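Local atomic coordinates of LAR_0958 cell surface adhesin (Lactobacillus reuteri, PDB entry 4NG0), a protein that sits on the bacterial cell surface and probably mediates adhesion to mucus through repeats with a ubiquitin-like beta-grasp fold. Residues 25-30 with 41-46; 69-74 with 78-83. All blocks are in the same frame, centred on the assembly; numbering follows the deposited sequence.

From the N terminus, the chain first runs through strand 3-12 and then reaches 25-30, which carries strand 26-28, outermost on one side of the mixed sheet. Contact 1 closes the following loop of ten residues, which has neither helix nor strand, by bringing 41-46, with strand 43-45 from the other side, back over the same core. After strand 57-63 the chain enters helix 65-73, and contact 2 closes the short loop that leads from the helix into strand 83-92. The two closures follow one another without nesting or crossing. They meet at Trp-27, whose CZ3 lies 3.9 Å from Leu-71 CD2 and 3.9 Å from Ile-83 CG2, so sheet edge, helix and central strand share one apolar core.

Contact 1: 25-30 with 41-46; sequences VQWSGL and ADFTWN
The ring of Phe-43 receives Trp-27 at its edge, near the ring plane, and Val-25 from an oblique direction. At that edge Phe-43 CZ lies 4.1 Å from Trp-27 CZ2, on the benzene half of the indole. Seen from the indole, the phenyl carbon arrives obliquely, and the two side chains lie antiparallel, meeting only near their ends. Val-25 approaches the phenylalanine from the opposite direction: its CG2 is 3.9 Å from Phe-43 CZ and 4.1 Å from Phe-43 CE2. The other methyl, CG1, stands anti to the backbone N (chi1 179°), which leaves CG2 beside that nitrogen and directed at the ring. The contact is wholly apolar and bridged by side chains alone, for even the nearest CA atoms, those of Val-25 and Phe-43, are 10.3 Å apart. Other aromatic rings continue the cluster: Phe-20 meets Phe-43 with planes at about 55°, and Tyr-5 of strand 3-12 meets Trp-27 at about 50°. Leu-63 of strand 57-63 also touches Phe-43. The backbones are held by their sheet neighbours instead, Gln-26 and Ser-28 by strand 3-12, Thr-44 by Ser-62. Strands 26-28 and 43-45, the two outermost of the mixed sheet, thus both send side chains into the hydrophobic core between sheet and helix of this ubiquitin-like beta-grasp fold.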
loop_
_atom_site.group_PDB
_atom_site.type_symbol
_atom_site.label_atom_id
_atom_site.label_comp_id
_atom_site.label_asym_id
_atom_site.label_seq_id
_atom_site.Cartn_x
_atom_site.Cartn_y
_atom_site.Cartn_z
ATOM N N VAL A 25 -3.125 -1.681 -5.107
ATOM C CA VAL A 25 -3.672 -2.310 -3.904
ATOM C C VAL A 25 -5.062 -2.850 -4.228
ATOM O O VAL A 25 -5.882 -2.151 -4.824
ATOM C CB VAL A 25 -3.750 -1.319 -2.720
ATOM C CG1 VAL A 25 -4.350 -1.979 -1.493
ATOM C CG2 VAL A 25 -2.373 -0.763 -2.392
ATOM N N GLN A 26 -5.301 -4.110 -3.873
ATOM C CA GLN A 26 -6.554 -4.770 -4.194
ATOM C C GLN A 26 -7.378 -4.919 -2.932
ATOM O O GLN A 26 -6.904 -5.415 -1.910
ATOM C CB GLN A 26 -6.277 -6.149 -4.801
ATOM C CG GLN A 26 -5.368 -6.119 -6.024
ATOM C CD GLN A 26 -5.936 -5.265 -7.137
ATOM O OE1 GLN A 26 -7.118 -5.363 -7.463
ATOM N NE2 GLN A 26 -5.102 -4.401 -7.711
ATOM N N TRP A 27 -8.626 -4.499 -3.017
ATOM C CA TRP A 27 -9.498 -4.450 -1.856
ATOM C C TRP A 27 -10.611 -5.469 -1.964
ATOM O O TRP A 27 -11.114 -5.750 -3.055
ATOM C CB TRP A 27 -10.093 -3.047 -1.734
ATOM C CG TRP A 27 -9.073 -2.016 -1.358
ATOM C CD1 TRP A 27 -8.283 -1.284 -2.206
ATOM C CD2 TRP A 27 -8.715 -1.622 -0.031
ATOM N NE1 TRP A 27 -7.472 -0.443 -1.477
ATOM C CE2 TRP A 27 -7.717 -0.635 -0.140
ATOM C CE3 TRP A 27 -9.161 -1.995 1.246
ATOM C CZ2 TRP A 27 -7.144 -0.027 0.978
ATOM C CZ3 TRP A 27 -8.593 -1.383 2.358
ATOM C CH2 TRP A 27 -7.597 -0.412 2.214
ATOM N N SER A 28 -11.011 -6.018 -0.826
ATOM C CA SER A 28 -12.030 -7.058 -0.804
ATOM C C SER A 28 -12.813 -7.017 0.505
ATOM O O SER A 28 -12.362 -6.422 1.486
ATOM C CB SER A 28 -11.358 -8.422 -0.988
ATOM O OG SER A 28 -12.303 -9.477 -1.025
ATOM N N GLY A 29 -13.976 -7.663 0.521
ATOM C CA GLY A 29 -14.699 -7.878 1.759
ATOM C C GLY A 29 -15.998 -7.117 1.916
ATOM O O GLY A 29 -16.855 -7.509 2.712
ATOM N N LEU A 30 -16.147 -6.028 1.173
ATOM C CA LEU A 30 -17.363 -5.223 1.243
ATOM C C LEU A 30 -17.732 -4.713 -0.138
ATOM O O LEU A 30 -17.047 -3.853 -0.696
ATOM C CB LEU A 30 -17.181 -4.033 2.195
ATOM C CG LEU A 30 -18.381 -3.090 2.350
ATOM C CD1 LEU A 30 -19.601 -3.827 2.900
ATOM C CD2 LEU A 30 -18.033 -1.902 3.251
ATOM N N ALA A 41 0.132 8.769 0.221
ATOM C CA ALA A 41 0.305 9.260 1.589
ATOM C C ALA A 41 -0.455 8.417 2.613
ATOM O O ALA A 41 -0.227 8.526 3.821
ATOM C CB ALA A 41 -0.124 10.718 1.686
ATOM N N ASP A 42 -1.356 7.572 2.124
ATOM C CA ASP A 42 -2.209 6.798 3.012
ATOM C C ASP A 42 -1.584 5.469 3.427
ATOM O O ASP A 42 -2.168 4.721 4.209
ATOM C CB ASP A 42 -3.574 6.578 2.361
ATOM C CG ASP A 42 -4.390 7.851 2.289
ATOM O OD1 ASP A 42 -4.337 8.640 3.255
ATOM O OD2 ASP A 42 -5.081 8.059 1.274
ATOM N N PHE A 43 -0.393 5.191 2.898
ATOM C CA PHE A 43 0.331 3.967 3.213
ATOM C C PHE A 43 1.734 4.338 3.648
ATOM O O PHE A 43 2.311 5.297 3.141
ATOM C CB PHE A 43 0.409 3.039 1.989
ATOM C CG PHE A 43 -0.928 2.532 1.510
ATOM C CD1 PHE A 43 -1.762 3.337 0.746
ATOM C CD2 PHE A 43 -1.335 1.242 1.813
ATOM C CE1 PHE A 43 -2.999 2.865 0.297
ATOM C CE2 PHE A 43 -2.567 0.764 1.365
ATOM C CZ PHE A 43 -3.391 1.578 0.622
ATOM N N THR A 44 2.263 3.576 4.590
ATOM C CA THR A 44 3.616 3.805 5.089
ATOM C C THR A 44 4.525 2.632 4.750
ATOM O O THR A 44 4.161 1.476 4.950
ATOM C CB THR A 44 3.587 4.027 6.606
ATOM O OG1 THR A 44 2.875 5.239 6.868
ATOM C CG2 THR A 44 4.996 4.153 7.189
ATOM N N TRP A 45 5.705 2.936 4.219
ATOM C CA TRP A 45 6.732 1.929 4.013
ATOM C C TRP A 45 7.246 1.406 5.344
ATOM O O TRP A 45 7.604 2.197 6.226
ATOM C CB TRP A 45 7.910 2.552 3.273
ATOM C CG TRP A 45 7.670 2.821 1.817
ATOM C CD1 TRP A 45 7.227 3.980 1.254
ATOM C CD2 TRP A 45 7.909 1.911 0.734
ATOM N NE1 TRP A 45 7.151 3.844 -0.117
ATOM C CE2 TRP A 45 7.586 2.588 -0.460
ATOM C CE3 TRP A 45 8.373 0.590 0.662
ATOM C CZ2 TRP A 45 7.697 1.981 -1.721
ATOM C CZ3 TRP A 45 8.489 -0.012 -0.585
ATOM C CH2 TRP A 45 8.154 0.684 -1.761
ATOM N N ASN A 46 7.331 0.087 5.472
ATOM C CA ASN A 46 7.819 -0.544 6.691
ATOM C C ASN A 46 9.335 -0.714 6.622
ATOM O O ASN A 46 9.878 -1.814 6.682
ATOM C CB ASN A 46 7.072 -1.865 6.928
ATOM C CG ASN A 46 5.576 -1.648 7.195
ATOM O OD1 ASN A 46 5.189 -0.779 7.985
ATOM N ND2 ASN A 46 4.731 -2.434 6.534
#

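Contact 2: 69-74 with 78-83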
loop_
_atom_site.group_PDB
_atom_site.type_symbol
_atom_site.label_atom_id
_atom_site.label_comp_id
_atom_site.label_asym_id
_atom_site.label_seq_id
_atom_site.Cartn_x
_atom_site.Cartn_y
_atom_site.Cartn_z
ATOM N N ALA A 69 -8.436 6.894 8.174
ATOM C CA ALA A 69 -9.375 8.007 8.254
ATOM C C ALA A 69 -9.921 8.356 6.873
ATOM O O ALA A 69 -11.106 8.667 6.724
ATOM C CB ALA A 69 -8.708 9.213 8.895
ATOM N N ALA A 70 -9.070 8.295 5.857
ATOM C CA ALA A 70 -9.494 8.610 4.500
ATOM C C ALA A 70 -10.514 7.596 3.992
ATOM O O ALA A 70 -11.501 7.956 3.351
ATOM C CB ALA A 70 -8.290 8.673 3.560
ATOM N N LEU A 71 -10.269 6.322 4.275
ATOM C CA LEU A 71 -11.188 5.276 3.847
ATOM C C LEU A 71 -12.518 5.433 4.567
ATOM O O LEU A 71 -13.589 5.303 3.968
ATOM C CB LEU A 71 -10.585 3.893 4.121
ATOM C CG LEU A 71 -11.350 2.695 3.556
ATOM C CD1 LEU A 71 -11.339 2.742 2.042
ATOM C CD2 LEU A 71 -10.726 1.410 4.067
ATOM N N ARG A 72 -12.462 5.729 5.855
ATOM C CA ARG A 72 -13.706 5.901 6.602
ATOM C C ARG A 72 -14.520 7.084 6.070
ATOM O O ARG A 72 -15.745 6.989 5.898
ATOM C CB ARG A 72 -13.405 6.033 8.093
ATOM C CG ARG A 72 -12.886 4.730 8.685
ATOM C CD ARG A 72 -12.753 4.793 10.197
ATOM N NE ARG A 72 -12.507 3.467 10.756
ATOM C CZ ARG A 72 -11.314 3.021 11.137
ATOM N NH1 ARG A 72 -10.246 3.803 11.032
ATOM N NH2 ARG A 72 -11.189 1.797 11.633
ATOM N N LYS A 73 -13.837 8.186 5.774
ATOM C CA LYS A 73 -14.484 9.384 5.244
ATOM C C LYS A 73 -15.167 9.117 3.898
ATOM O O LYS A 73 -16.228 9.673 3.596
ATOM C CB LYS A 73 -13.453 10.509 5.112
ATOM C CG LYS A 73 -14.011 11.842 4.647
ATOM C CD LYS A 73 -12.937 12.917 4.730
ATOM C CE LYS A 73 -13.456 14.273 4.277
ATOM N NZ LYS A 73 -13.770 14.285 2.824
ATOM N N ALA A 74 -14.567 8.242 3.098
ATOM C CA ALA A 74 -15.089 7.932 1.771
ATOM C C ALA A 74 -16.268 6.961 1.824
ATOM O O ALA A 74 -16.907 6.692 0.799
ATOM C CB ALA A 74 -13.980 7.360 0.889
ATOM N N TYR A 78 -21.044 3.478 6.350
ATOM C CA TYR A 78 -20.472 2.381 7.123
ATOM C C TYR A 78 -19.660 2.851 8.309
ATOM O O TYR A 78 -19.132 3.962 8.319
ATOM C CB TYR A 78 -19.577 1.509 6.231
ATOM C CG TYR A 78 -20.336 0.902 5.088
ATOM C CD1 TYR A 78 -21.168 -0.186 5.289
ATOM C CD2 TYR A 78 -20.236 1.423 3.805
ATOM C CE1 TYR A 78 -21.881 -0.751 4.246
ATOM C CE2 TYR A 78 -20.950 0.864 2.754
ATOM C CZ TYR A 78 -21.758 -0.225 2.978
ATOM O OH TYR A 78 -22.474 -0.790 1.934
ATOM N N ASP A 79 -19.591 1.981 9.310
ATOM C CA ASP A 79 -18.633 2.101 10.397
ATOM C C ASP A 79 -17.648 0.970 10.190
ATOM O O ASP A 79 -17.932 -0.181 10.528
ATOM C CB ASP A 79 -19.344 1.978 11.746
ATOM C CG ASP A 79 -18.389 2.035 12.923
ATOM O OD1 ASP A 79 -17.221 2.438 12.739
ATOM O OD2 ASP A 79 -18.821 1.679 14.039
ATOM N N LEU A 80 -16.514 1.300 9.582
ATOM C CA LEU A 80 -15.494 0.308 9.260
ATOM C C LEU A 80 -14.647 0.041 10.503
ATOM O O LEU A 80 -13.739 0.809 10.812
ATOM C CB LEU A 80 -14.618 0.801 8.099
ATOM C CG LEU A 80 -15.366 1.171 6.813
ATOM C CD1 LEU A 80 -14.378 1.667 5.770
ATOM C CD2 LEU A 80 -16.156 -0.013 6.278
ATOM N N LYS A 81 -14.953 -1.046 11.204
ATOM C CA LYS A 81 -14.354 -1.311 12.518
ATOM C C LYS A 81 -13.007 -2.038 12.472
ATOM O O LYS A 81 -12.219 -1.920 13.408
ATOM C CB LYS A 81 -15.313 -2.109 13.390
ATOM C CG LYS A 81 -16.636 -1.419 13.675
ATOM C CD LYS A 81 -17.474 -2.316 14.559
ATOM C CE LYS A 81 -18.771 -1.664 14.969
ATOM N NZ LYS A 81 -19.556 -2.621 15.793
ATOM N N THR A 82 -12.767 -2.819 11.421
ATOM C CA THR A 82 -11.441 -3.389 11.193
ATOM C C THR A 82 -11.026 -3.154 9.754
ATOM O O THR A 82 -11.860 -3.171 8.854
ATOM C CB THR A 82 -11.359 -4.916 11.464
ATOM O OG1 THR A 82 -12.179 -5.642 10.532
ATOM C CG2 THR A 82 -11.807 -5.228 12.856
ATOM N N ILE A 83 -9.731 -2.928 9.550
ATOM C CA ILE A 83 -9.149 -2.913 8.218
ATOM C C ILE A 83 -7.832 -3.679 8.335
ATOM O O ILE A 83 -6.969 -3.297 9.115
ATOM C CB ILE A 83 -8.889 -1.484 7.719
ATOM C CG1 ILE A 83 -10.175 -0.643 7.771
ATOM C CG2 ILE A 83 -8.319 -1.531 6.293
ATOM C CD1 ILE A 83 -9.942 0.852 7.680
HETATM O O HOH W 1 -17.180 5.727 7.592
#
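Leu-71 is set roughly perpendicular to Leu-80 where the helix of this beta-grasp domain faces the loop leading into strand 83-92. CG of Leu-71 lies 3.9 Å from Leu-80 CD1. The Leu-71 side chain leaves the helix with CG anti to the backbone N (chi1 -172°), and its CD2 branch reaches further, to 3.7 Å from Ile-83 CD1. Here the two side chains lie antiparallel, side by side, instead of crossing. The cluster borders contact 1 and so continues the domain core. Arg-72, the next residue along the helix, adds hydrogen bonds beside the apolar cluster. Its side chain is extended from CG to NE, which carries the guanidinium across to the loop backbone, while Ile-83 CD1 lies over one face of that group, near its outer atoms. Glu-68, one turn earlier, forms a long, weak ion pair with NH1. Closer to the end of the helix, a water bridges Arg-72 O, at 2.6 Å, and Tyr-78 O, at 2.7 Å, and so joins the backbones of helix and loop. The guanidinium grips side-on: NE and NH2 of Arg-72 both donate to Leu-80 O, each at 2.9 Å and bent, with N-H...O angles of 140° and 141°, and the shared oxygen lies in the guanidinium plane.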